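Local coordinates for protein putative esterase aq_1494 (Aquifex aeolicus, PDB 2EGR) that probably hydrolyses fatty acyl-CoA thioesters, as a putative esterase of the 4-hydroxybenzoyl-CoA thioesterase family with a hotdog fold, at residues 5-10 against 26-31; 73-78 against 91-96; 53-58 against 106-111. All coordinates share one frame; numbering follows the deposited sequence.

Contact 1. Residues 5-10 against 26-31; sequences YRRRVQ and FRYFEE
The Arg7 guanidinium lies with one face against the ring edge of Tyr28, the two planes 73° apart. Tyr28 CE1 stands 3.4 Å above the guanidinium plane, toward its rim. The contact belongs to the hotdog fold, in which a sheet wraps a long helix: strand 3-8 passes helix 22-39, the axes of their short segments approach to 9.7 Å, and polar side chains bridge the gap. Arg7 grips Glu31 side-on with two nitrogens. Its NE gives a salt-bridging bond of 2.8 Å to the syn lone pair of Glu31 OE1, while Arg7 NH2 reaches Glu31 OE2 almost straight, at an N-H...O angle of 169°. The bends at chi2 and chi3 turn the guanidinium nearly coplanar with the carboxylate. A third bond comes from Tyr5, whose CG is anti to the backbone N, which sets one ring face against the Glu31 carbonyl carbon; its hydroxyl then donates to Glu31 OE1 from the anti side, 32° out of the carboxylate plane. Tyr12 of the second subunit also bonds Glu31 OE2, linking the site to the interface. With bonds on both oxygens, the buried carboxylate is fixed in rotation and probably stabilised as the anion. Glu13 takes both Arg7 NH2 and the Tyr28 hydroxyl. The predicted active-site Asp15 has its side chain about 10 Å from that of Val9. Beyond the salt bridge, Arg7 NH1 donates to Arg8 O at 2.9 Å, and, just past the strand end, Val9 CG2 lies 4.0 Å from Tyr28 OH.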
loop_
_atom_site.group_PDB
_atom_site.type_symbol
_atom_site.label_atom_id
_atom_site.label_comp_id
_atom_site.label_asym_id
_atom_site.label_seq_id
_atom_site.Cartn_x
_atom_site.Cartn_y
_atom_site.Cartn_z
ATOM N N TYR A 5 11.788 -14.824 -10.422
ATOM C CA TYR A 5 10.533 -14.086 -10.595
ATOM C C TYR A 5 10.837 -12.752 -11.270
ATOM O O TYR A 5 11.617 -11.973 -10.778
ATOM C CB TYR A 5 9.860 -13.893 -9.222
ATOM C CG TYR A 5 8.566 -13.128 -9.269
ATOM C CD1 TYR A 5 7.440 -13.668 -9.890
ATOM C CD2 TYR A 5 8.446 -11.852 -8.664
ATOM C CE1 TYR A 5 6.242 -12.976 -9.922
ATOM C CE2 TYR A 5 7.237 -11.158 -8.701
ATOM C CZ TYR A 5 6.144 -11.725 -9.334
ATOM O OH TYR A 5 4.914 -11.067 -9.382
ATOM N N ARG A 6 10.247 -12.476 -12.435
ATOM C CA ARG A 6 10.574 -11.250 -13.161
ATOM C C ARG A 6 9.377 -10.326 -13.172
ATOM O O ARG A 6 8.245 -10.751 -13.436
ATOM C CB ARG A 6 11.002 -11.581 -14.601
ATOM C CG ARG A 6 11.379 -10.435 -15.449
ATOM C CD ARG A 6 12.529 -11.039 -16.337
ATOM N NE ARG A 6 12.590 -10.354 -17.570
ATOM C CZ ARG A 6 13.647 -10.196 -18.355
ATOM N NH1 ARG A 6 14.888 -10.651 -18.085
ATOM N NH2 ARG A 6 13.415 -9.511 -19.429
ATOM N N ARG A 7 9.639 -9.053 -12.908
ATOM C CA ARG A 7 8.628 -8.118 -12.468
ATOM C C ARG A 7 9.017 -6.727 -12.971
ATOM O O ARG A 7 10.203 -6.390 -13.045
ATOM C CB ARG A 7 8.574 -8.157 -10.904
ATOM C CG ARG A 7 7.587 -7.228 -10.184
ATOM C CD ARG A 7 6.154 -7.372 -10.623
ATOM N NE ARG A 7 5.308 -7.138 -9.448
ATOM C CZ ARG A 7 4.993 -5.949 -8.960
ATOM N NH1 ARG A 7 5.399 -4.840 -9.552
ATOM N NH2 ARG A 7 4.242 -5.885 -7.861
ATOM N N ARG A 8 8.013 -5.920 -13.325
ATOM C CA ARG A 8 8.251 -4.515 -13.646
ATOM C C ARG A 8 7.707 -3.581 -12.539
ATOM O O ARG A 8 6.630 -3.835 -12.012
ATOM C CB ARG A 8 7.572 -4.212 -14.972
ATOM C CG ARG A 8 7.680 -2.830 -15.463
ATOM C CD ARG A 8 6.899 -2.729 -16.768
ATOM N NE ARG A 8 7.503 -3.592 -17.789
ATOM C CZ ARG A 8 8.412 -3.203 -18.679
ATOM N NH1 ARG A 8 8.875 -1.977 -18.687
ATOM N NH2 ARG A 8 8.899 -4.080 -19.556
ATOM N N VAL A 9 8.462 -2.520 -12.230
ATOM C CA VAL A 9 8.063 -1.532 -11.182
ATOM C C VAL A 9 6.854 -0.743 -11.645
ATOM O O VAL A 9 6.868 -0.150 -12.725
ATOM C CB VAL A 9 9.196 -0.547 -10.844
ATOM C CG1 VAL A 9 8.651 0.569 -9.848
ATOM C CG2 VAL A 9 10.435 -1.272 -10.271
ATOM N N GLN A 10 5.804 -0.707 -10.811
ATOM C CA GLN A 10 4.586 0.089 -11.107
ATOM C C GLN A 10 4.688 1.460 -10.444
ATOM O O GLN A 10 5.402 1.610 -9.431
ATOM C CB GLN A 10 3.333 -0.647 -10.564
ATOM C CG GLN A 10 3.006 -2.015 -11.243
ATOM C CD GLN A 10 2.700 -1.925 -12.739
ATOM O OE1 GLN A 10 2.268 -0.901 -13.253
ATOM N NE2 GLN A 10 2.895 -3.047 -13.441
ATOM N N PHE A 26 9.399 -6.256 0.371
ATOM C CA PHE A 26 8.811 -7.404 1.041
ATOM C C PHE A 26 7.608 -7.947 0.287
ATOM O O PHE A 26 7.380 -9.148 0.281
ATOM C CB PHE A 26 8.507 -7.094 2.505
ATOM C CG PHE A 26 9.742 -6.698 3.249
ATOM C CD1 PHE A 26 10.661 -7.689 3.682
ATOM C CD2 PHE A 26 10.068 -5.348 3.405
ATOM C CE1 PHE A 26 11.842 -7.301 4.330
ATOM C CE2 PHE A 26 11.274 -4.955 4.023
ATOM C CZ PHE A 26 12.151 -5.945 4.495
ATOM N N ARG A 27 6.862 -7.050 -0.355
ATOM C CA ARG A 27 5.715 -7.467 -1.181
ATOM C C ARG A 27 6.171 -8.235 -2.418
ATOM O O ARG A 27 5.582 -9.290 -2.745
ATOM C CB ARG A 27 4.866 -6.253 -1.534
ATOM C CG ARG A 27 4.308 -5.588 -0.249
ATOM C CD ARG A 27 3.501 -4.289 -0.538
ATOM N NE ARG A 27 2.936 -3.788 0.746
ATOM C CZ ARG A 27 1.860 -3.004 0.844
ATOM N NH1 ARG A 27 1.275 -2.544 -0.278
ATOM N NH2 ARG A 27 1.405 -2.639 2.073
ATOM N N TYR A 28 7.231 -7.735 -3.054
ATOM C CA TYR A 28 7.857 -8.419 -4.179
ATOM C C TYR A 28 8.329 -9.806 -3.766
ATOM O O TYR A 28 8.084 -10.762 -4.496
ATOM C CB TYR A 28 9.045 -7.645 -4.723
ATOM C CG TYR A 28 8.793 -6.278 -5.330
ATOM C CD1 TYR A 28 7.548 -5.914 -5.832
ATOM C CD2 TYR A 28 9.839 -5.371 -5.415
ATOM C CE1 TYR A 28 7.367 -4.649 -6.436
ATOM C CE2 TYR A 28 9.700 -4.138 -5.998
ATOM C CZ TYR A 28 8.440 -3.781 -6.510
ATOM O OH TYR A 28 8.312 -2.548 -7.111
ATOM N N PHE A 29 8.965 -9.935 -2.591
ATOM C CA PHE A 29 9.374 -11.285 -2.105
ATOM C C PHE A 29 8.193 -12.212 -1.909
ATOM O O PHE A 29 8.274 -13.412 -2.175
ATOM C CB PHE A 29 10.199 -11.185 -0.804
ATOM C CG PHE A 29 11.336 -10.236 -0.892
ATOM C CD1 PHE A 29 12.034 -10.041 -2.098
ATOM C CD2 PHE A 29 11.746 -9.509 0.234
ATOM C CE1 PHE A 29 13.077 -9.145 -2.188
ATOM C CE2 PHE A 29 12.797 -8.617 0.144
ATOM C CZ PHE A 29 13.474 -8.422 -1.051
ATOM N N GLU A 30 7.068 -11.686 -1.403
ATOM C CA GLU A 30 5.890 -12.484 -1.236
ATOM C C GLU A 30 5.387 -12.927 -2.610
ATOM O O GLU A 30 5.014 -14.099 -2.787
ATOM C CB GLU A 30 4.796 -11.678 -0.497
ATOM C CG GLU A 30 3.458 -12.400 -0.361
ATOM C CD GLU A 30 2.360 -11.490 0.172
ATOM O OE1 GLU A 30 2.331 -11.242 1.410
ATOM O OE2 GLU A 30 1.533 -11.080 -0.661
ATOM N N GLU A 31 5.365 -12.020 -3.577
ATOM C CA GLU A 31 4.918 -12.449 -4.910
ATOM C C GLU A 31 5.824 -13.594 -5.429
ATOM O O GLU A 31 5.339 -14.559 -6.072
ATOM C CB GLU A 31 4.951 -11.282 -5.883
ATOM C CG GLU A 31 4.023 -10.125 -5.509
ATOM C CD GLU A 31 3.989 -9.025 -6.584
ATOM O OE1 GLU A 31 4.642 -9.142 -7.654
ATOM O OE2 GLU A 31 3.291 -8.044 -6.340
#

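Contact 2. Residues 73-78 against 91-96; sequences FEVHLN and YIVFKE
Phe94 turns the edge of its ring onto the face of His76, a T-shaped pair with centroids 4.7 Å apart and planes at 57°. Phe94 CD2 sits over the centre of the imidazole, and CE2 of the same ring lies 3.7 Å from His76 CD2. Both residues point to the face of the sheet they share with Glu74 and Ile92, and in both CG is anti to the carbonyl carbon (chi1 -69° for His76); these like torsions swing the two rings together, the side chains crossing at about a right angle. Ile92 CG2 packs over one face of the Phe94 ring, and Glu74 CB meets the imidazole edge. The Glu74 carboxylate pairs with Arg6 on the adjoining strand.

The other face is largely apolar and turned to helix 22-39. Val75 and Tyr91 point the same way, side by side, so that Val75 CG1 touches the ring edge of Tyr91 at CD1, 3.9 Å away. Phe73 CD1 comes equally near Val93 CG1 as the two side chains pass at a slant. Phe29 of the helix stacks on Tyr91, whose hydroxyl is held by Thr105 and Arg33.

Backbone bonds fix this arrangement: Glu74 exchanges a pair with Phe94 and His76 another with Ile92, the His76 N to Ile92 O bond being nearly straight at 174°. This is an antiparallel beta hairpin of the hotdog fold, with one face packed on the central helix.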
loop_
_atom_site.group_PDB
_atom_site.type_symbol
_atom_site.label_atom_id
_atom_site.label_comp_id
_atom_site.label_asym_id
_atom_site.label_seq_id
_atom_site.Cartn_x
_atom_site.Cartn_y
_atom_site.Cartn_z
ATOM N N PHE A 73 13.027 -5.989 -13.181
ATOM C CA PHE A 73 13.919 -6.556 -12.203
ATOM C C PHE A 73 13.563 -8.029 -12.006
ATOM O O PHE A 73 12.520 -8.493 -12.466
ATOM C CB PHE A 73 13.917 -5.720 -10.891
ATOM C CG PHE A 73 12.633 -5.796 -10.139
ATOM C CD1 PHE A 73 12.414 -6.811 -9.219
ATOM C CD2 PHE A 73 11.617 -4.862 -10.391
ATOM C CE1 PHE A 73 11.206 -6.899 -8.511
ATOM C CE2 PHE A 73 10.407 -4.956 -9.721
ATOM C CZ PHE A 73 10.198 -5.963 -8.783
ATOM N N GLU A 74 14.466 -8.769 -11.374
ATOM C CA GLU A 74 14.240 -10.174 -11.102
ATOM C C GLU A 74 14.581 -10.411 -9.654
ATOM O O GLU A 74 15.565 -9.888 -9.160
ATOM C CB GLU A 74 15.103 -11.066 -12.029
ATOM C CG GLU A 74 14.773 -10.834 -13.489
ATOM C CD GLU A 74 15.511 -11.777 -14.421
ATOM O OE1 GLU A 74 16.580 -12.274 -14.034
ATOM O OE2 GLU A 74 14.970 -12.055 -15.511
ATOM N N VAL A 75 13.721 -11.181 -9.005
ATOM C CA VAL A 75 13.941 -11.728 -7.686
ATOM C C VAL A 75 14.365 -13.204 -7.877
ATOM O O VAL A 75 13.580 -14.037 -8.386
ATOM C CB VAL A 75 12.638 -11.652 -6.892
ATOM C CG1 VAL A 75 12.817 -12.220 -5.485
ATOM C CG2 VAL A 75 12.114 -10.182 -6.890
ATOM N N HIS A 76 15.608 -13.500 -7.517
ATOM C CA HIS A 76 16.128 -14.864 -7.554
ATOM C C HIS A 76 16.048 -15.403 -6.135
ATOM O O HIS A 76 16.721 -14.876 -5.204
ATOM C CB HIS A 76 17.593 -14.862 -8.000
ATOM C CG HIS A 76 17.817 -14.494 -9.436
ATOM N ND1 HIS A 76 17.036 -13.592 -10.130
ATOM C CD2 HIS A 76 18.777 -14.895 -10.302
ATOM C CE1 HIS A 76 17.505 -13.457 -11.361
ATOM N NE2 HIS A 76 18.571 -14.225 -11.482
ATOM N N LEU A 77 15.218 -16.422 -5.976
ATOM C CA LEU A 77 14.866 -17.021 -4.692
ATOM C C LEU A 77 15.647 -18.308 -4.519
ATOM O O LEU A 77 15.774 -19.079 -5.479
ATOM C CB LEU A 77 13.356 -17.329 -4.713
ATOM C CG LEU A 77 12.523 -17.954 -3.607
ATOM C CD1 LEU A 77 11.019 -17.664 -3.789
ATOM C CD2 LEU A 77 12.748 -19.459 -3.557
ATOM N N ASN A 78 16.141 -18.551 -3.302
ATOM C CA ASN A 78 16.775 -19.823 -2.941
ATOM C C ASN A 78 16.307 -20.315 -1.564
ATOM O O ASN A 78 16.185 -19.509 -0.643
ATOM C CB ASN A 78 18.294 -19.661 -2.972
ATOM C CG ASN A 78 19.041 -20.987 -2.689
ATOM O OD1 ASN A 78 18.801 -22.007 -3.360
ATOM N ND2 ASN A 78 19.931 -20.974 -1.694
ATOM N N TYR A 91 16.930 -14.162 -1.023
ATOM C CA TYR A 91 16.491 -13.464 -2.217
ATOM C C TYR A 91 17.613 -12.556 -2.640
ATOM O O TYR A 91 18.271 -11.905 -1.782
ATOM C CB TYR A 91 15.228 -12.583 -1.981
ATOM C CG TYR A 91 14.096 -13.228 -1.255
ATOM C CD1 TYR A 91 13.018 -13.748 -1.932
ATOM C CD2 TYR A 91 14.087 -13.288 0.118
ATOM C CE1 TYR A 91 11.958 -14.335 -1.256
ATOM C CE2 TYR A 91 13.049 -13.868 0.806
ATOM C CZ TYR A 91 11.997 -14.401 0.127
ATOM O OH TYR A 91 10.990 -14.935 0.839
ATOM N N ILE A 92 17.873 -12.513 -3.945
ATOM C CA ILE A 92 18.671 -11.456 -4.533
ATOM C C ILE A 92 17.850 -10.743 -5.605
ATOM O O ILE A 92 17.245 -11.382 -6.466
ATOM C CB ILE A 92 20.028 -11.954 -5.156
ATOM C CG1 ILE A 92 20.832 -12.720 -4.104
ATOM C CG2 ILE A 92 20.837 -10.772 -5.653
ATOM C CD1 ILE A 92 21.720 -13.838 -4.678
ATOM N N VAL A 93 17.804 -9.423 -5.507
ATOM C CA VAL A 93 17.094 -8.626 -6.504
ATOM C C VAL A 93 18.077 -8.113 -7.523
ATOM O O VAL A 93 19.004 -7.362 -7.184
ATOM C CB VAL A 93 16.312 -7.458 -5.863
ATOM C CG1 VAL A 93 15.603 -6.633 -6.982
ATOM C CG2 VAL A 93 15.315 -8.002 -4.827
ATOM N N PHE A 94 17.901 -8.542 -8.775
ATOM C CA PHE A 94 18.752 -8.092 -9.874
ATOM C C PHE A 94 18.093 -7.090 -10.792
ATOM O O PHE A 94 16.923 -7.229 -11.154
ATOM C CB PHE A 94 19.200 -9.285 -10.738
ATOM C CG PHE A 94 20.217 -10.159 -10.071
ATOM C CD1 PHE A 94 21.562 -9.779 -10.039
ATOM C CD2 PHE A 94 19.833 -11.340 -9.462
ATOM C CE1 PHE A 94 22.512 -10.589 -9.407
ATOM C CE2 PHE A 94 20.776 -12.158 -8.831
ATOM C CZ PHE A 94 22.111 -11.778 -8.812
ATOM N N LYS A 95 18.869 -6.091 -11.195
ATOM C CA LYS A 95 18.494 -5.209 -12.287
ATOM C C LYS A 95 19.664 -5.114 -13.275
ATOM O O LYS A 95 20.762 -4.664 -12.934
ATOM C CB LYS A 95 18.113 -3.838 -11.714
ATOM C CG LYS A 95 17.899 -2.720 -12.725
ATOM C CD LYS A 95 17.874 -1.373 -11.969
ATOM C CE LYS A 95 17.906 -0.224 -12.926
ATOM N NZ LYS A 95 17.674 1.149 -12.343
ATOM N N GLU A 96 19.409 -5.527 -14.510
ATOM C CA GLU A 96 20.470 -5.650 -15.508
ATOM C C GLU A 96 21.577 -6.547 -14.908
ATOM O O GLU A 96 21.268 -7.619 -14.395
ATOM C CB GLU A 96 20.902 -4.271 -16.009
ATOM C CG GLU A 96 19.940 -3.822 -17.122
ATOM C CD GLU A 96 19.714 -2.330 -17.211
ATOM O OE1 GLU A 96 19.708 -1.625 -16.178
ATOM O OE2 GLU A 96 19.506 -1.856 -18.347
#

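Contact 3. Residues 53-58 against 106-111; sequences EVVLLN and KHCMVK
A classic beta bulge interrupts the antiparallel pairing of strands 52-63 and 98-111 in the hotdog sheet: Leu57 and Asn58 both face Lys106. Leu57 N donates to Lys106 O at 2.7 Å, and Lys106 N to Asn58 O at 3.0 Å. Before the bulge the register is regular, with hydrogen-bonded pairs at Glu53-Val110 and Val55-Cys108.

On the face bearing Val55, Cys108 and Val110, Val55 CG2 meets Val110 CG2 at 3.8 Å. Cys108 SG touches both Val55 CB and Leu57 CD2, placed there by a chi1 of 69° that sets SG between the backbone N and the carbonyl carbon. Leu57 CD1 lies 4.0 Å from Lys106 CG, packing against the aliphatic part of that extended chain. On the other face Val54 CG2 runs alongside Met109 CG, and Val54 CG1 and Leu56 CD1 approach the His107 ring obliquely; Phe87 meets that ring from strand 86-95.

Asn58 also pairs with a strand of the third subunit, continuing the sheet across the interface. The chemistry implies a join whose direction is set by six backbone hydrogen bonds, while apolar groups on both faces, with the aliphatic parts of polar side chains, add van der Waals contacts.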
loop_
_atom_site.group_PDB
_atom_site.type_symbol
_atom_site.label_atom_id
_atom_site.label_comp_id
_atom_site.label_asym_id
_atom_site.label_seq_id
_atom_site.Cartn_x
_atom_site.Cartn_y
_atom_site.Cartn_z
ATOM N N GLU A 53 -1.587 -22.222 7.623
ATOM C CA GLU A 53 -1.108 -20.841 7.465
ATOM C C GLU A 53 0.410 -20.876 7.436
ATOM O O GLU A 53 1.011 -21.551 8.257
ATOM C CB GLU A 53 -1.599 -19.941 8.626
ATOM C CG GLU A 53 -1.091 -18.461 8.577
ATOM C CD GLU A 53 -1.314 -17.655 9.889
ATOM O OE1 GLU A 53 -1.933 -18.192 10.851
ATOM O OE2 GLU A 53 -0.858 -16.474 9.960
ATOM N N VAL A 54 1.032 -20.155 6.499
ATOM C CA VAL A 54 2.482 -19.940 6.560
ATOM C C VAL A 54 2.742 -18.625 7.308
ATOM O O VAL A 54 2.261 -17.561 6.902
ATOM C CB VAL A 54 3.143 -19.955 5.165
ATOM C CG1 VAL A 54 4.595 -19.483 5.236
ATOM C CG2 VAL A 54 3.048 -21.379 4.541
ATOM N N VAL A 55 3.470 -18.722 8.417
ATOM C CA VAL A 55 3.654 -17.588 9.332
ATOM C C VAL A 55 5.068 -17.035 9.221
ATOM O O VAL A 55 6.062 -17.756 9.370
ATOM C CB VAL A 55 3.315 -17.960 10.820
ATOM C CG1 VAL A 55 3.731 -16.821 11.788
ATOM C CG2 VAL A 55 1.850 -18.306 10.959
ATOM N N LEU A 56 5.169 -15.745 8.943
ATOM C CA LEU A 56 6.482 -15.109 8.892
ATOM C C LEU A 56 7.062 -14.849 10.295
ATOM O O LEU A 56 6.395 -14.263 11.170
ATOM C CB LEU A 56 6.384 -13.794 8.117
ATOM C CG LEU A 56 7.697 -13.022 7.987
ATOM C CD1 LEU A 56 8.681 -13.761 7.067
ATOM C CD2 LEU A 56 7.431 -11.641 7.437
ATOM N N LEU A 57 8.299 -15.289 10.503
ATOM C CA LEU A 57 8.969 -15.128 11.802
ATOM C C LEU A 57 9.854 -13.893 11.874
ATOM O O LEU A 57 9.829 -13.125 12.869
ATOM C CB LEU A 57 9.790 -16.384 12.124
ATOM C CG LEU A 57 9.020 -17.606 12.621
ATOM C CD1 LEU A 57 10.017 -18.767 12.693
ATOM C CD2 LEU A 57 8.314 -17.392 13.986
ATOM N N ASN A 58 10.663 -13.714 10.834
ATOM C CA ASN A 58 11.494 -12.538 10.665
ATOM C C ASN A 58 11.818 -12.304 9.195
ATOM O O ASN A 58 11.659 -13.213 8.354
ATOM C CB ASN A 58 12.788 -12.591 11.496
ATOM C CG ASN A 58 13.697 -13.744 11.096
ATOM O OD1 ASN A 58 14.236 -13.783 9.985
ATOM N ND2 ASN A 58 13.870 -14.697 12.019
ATOM N N LYS A 106 12.230 -15.953 7.200
ATOM C CA LYS A 106 12.057 -17.229 7.880
ATOM C C LYS A 106 10.601 -17.410 8.269
ATOM O O LYS A 106 9.915 -16.444 8.713
ATOM C CB LYS A 106 12.987 -17.321 9.093
ATOM C CG LYS A 106 12.844 -18.599 9.873
ATOM C CD LYS A 106 13.720 -18.584 11.119
ATOM C CE LYS A 106 13.895 -19.999 11.658
ATOM N NZ LYS A 106 14.424 -19.955 13.052
ATOM N N HIS A 107 10.122 -18.636 8.092
ATOM C CA HIS A 107 8.710 -18.985 8.197
ATOM C C HIS A 107 8.477 -20.239 9.026
ATOM O O HIS A 107 9.338 -21.102 9.133
ATOM C CB HIS A 107 8.104 -19.233 6.807
ATOM C CG HIS A 107 8.289 -18.096 5.854
ATOM N ND1 HIS A 107 9.448 -17.913 5.128
ATOM C CD2 HIS A 107 7.481 -17.062 5.540
ATOM C CE1 HIS A 107 9.340 -16.820 4.400
ATOM N NE2 HIS A 107 8.161 -16.275 4.644
ATOM N N CYS A 108 7.288 -20.333 9.570
ATOM C CA CYS A 108 6.836 -21.545 10.202
ATOM C C CYS A 108 5.404 -21.752 9.762
ATOM O O CYS A 108 4.890 -20.983 8.936
ATOM C CB CYS A 108 7.015 -21.456 11.725
ATOM S SG CYS A 108 5.937 -20.301 12.567
ATOM N N MET A 109 4.771 -22.816 10.253
ATOM C CA MET A 109 3.445 -23.178 9.793
ATOM C C MET A 109 2.477 -23.441 10.930
ATOM O O MET A 109 2.856 -23.931 12.006
ATOM C CB MET A 109 3.499 -24.373 8.833
ATOM C CG MET A 109 4.095 -24.040 7.461
ATOM S SD MET A 109 3.882 -25.313 6.209
ATOM C CE MET A 109 5.226 -24.862 5.191
ATOM N N VAL A 110 1.220 -23.109 10.675
ATOM C CA VAL A 110 0.188 -23.131 11.697
ATOM C C VAL A 110 -1.074 -23.830 11.191
ATOM O O VAL A 110 -1.516 -23.626 10.041
ATOM C CB VAL A 110 -0.084 -21.669 12.220
ATOM C CG1 VAL A 110 -1.499 -21.488 12.766
ATOM C CG2 VAL A 110 0.973 -21.266 13.247
ATOM N N LYS A 111 -1.626 -24.681 12.054
ATOM C CA LYS A 111 -2.913 -25.325 11.825
ATOM C C LYS A 111 -3.662 -25.455 13.156
ATOM O O LYS A 111 -3.066 -25.847 14.177
ATOM C CB LYS A 111 -2.727 -26.700 11.175
ATOM C CG LYS A 111 -3.961 -27.196 10.434
ATOM C CD LYS A 111 -3.879 -28.678 10.135
ATOM C CE LYS A 111 -5.144 -29.162 9.436
ATOM N NZ LYS A 111 -5.162 -30.646 9.250
#

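How the contacts relate
From the N terminus, strand 3-8 leads through a long connection into helix 22-39, and contact 1 closes this first loop before either of the others opens. The chain then runs through helix 44-50 into strand 52-63, which opens contact 3. Its partner arrives only after the hairpin of strands 72-82 and 86-95, so contact 2 lies wholly within the span that contact 3 closes. Contacts 1 and 2 touch: strand 3-8 bonds to strand 72-82 through Tyr5 N and Val75 O. Contact 3 sits on the opposite side of the chain's centre, about 23 Å from contact 2 between centres, yet belongs to the same sheet through neighbouring strands 86-95 and 98-111.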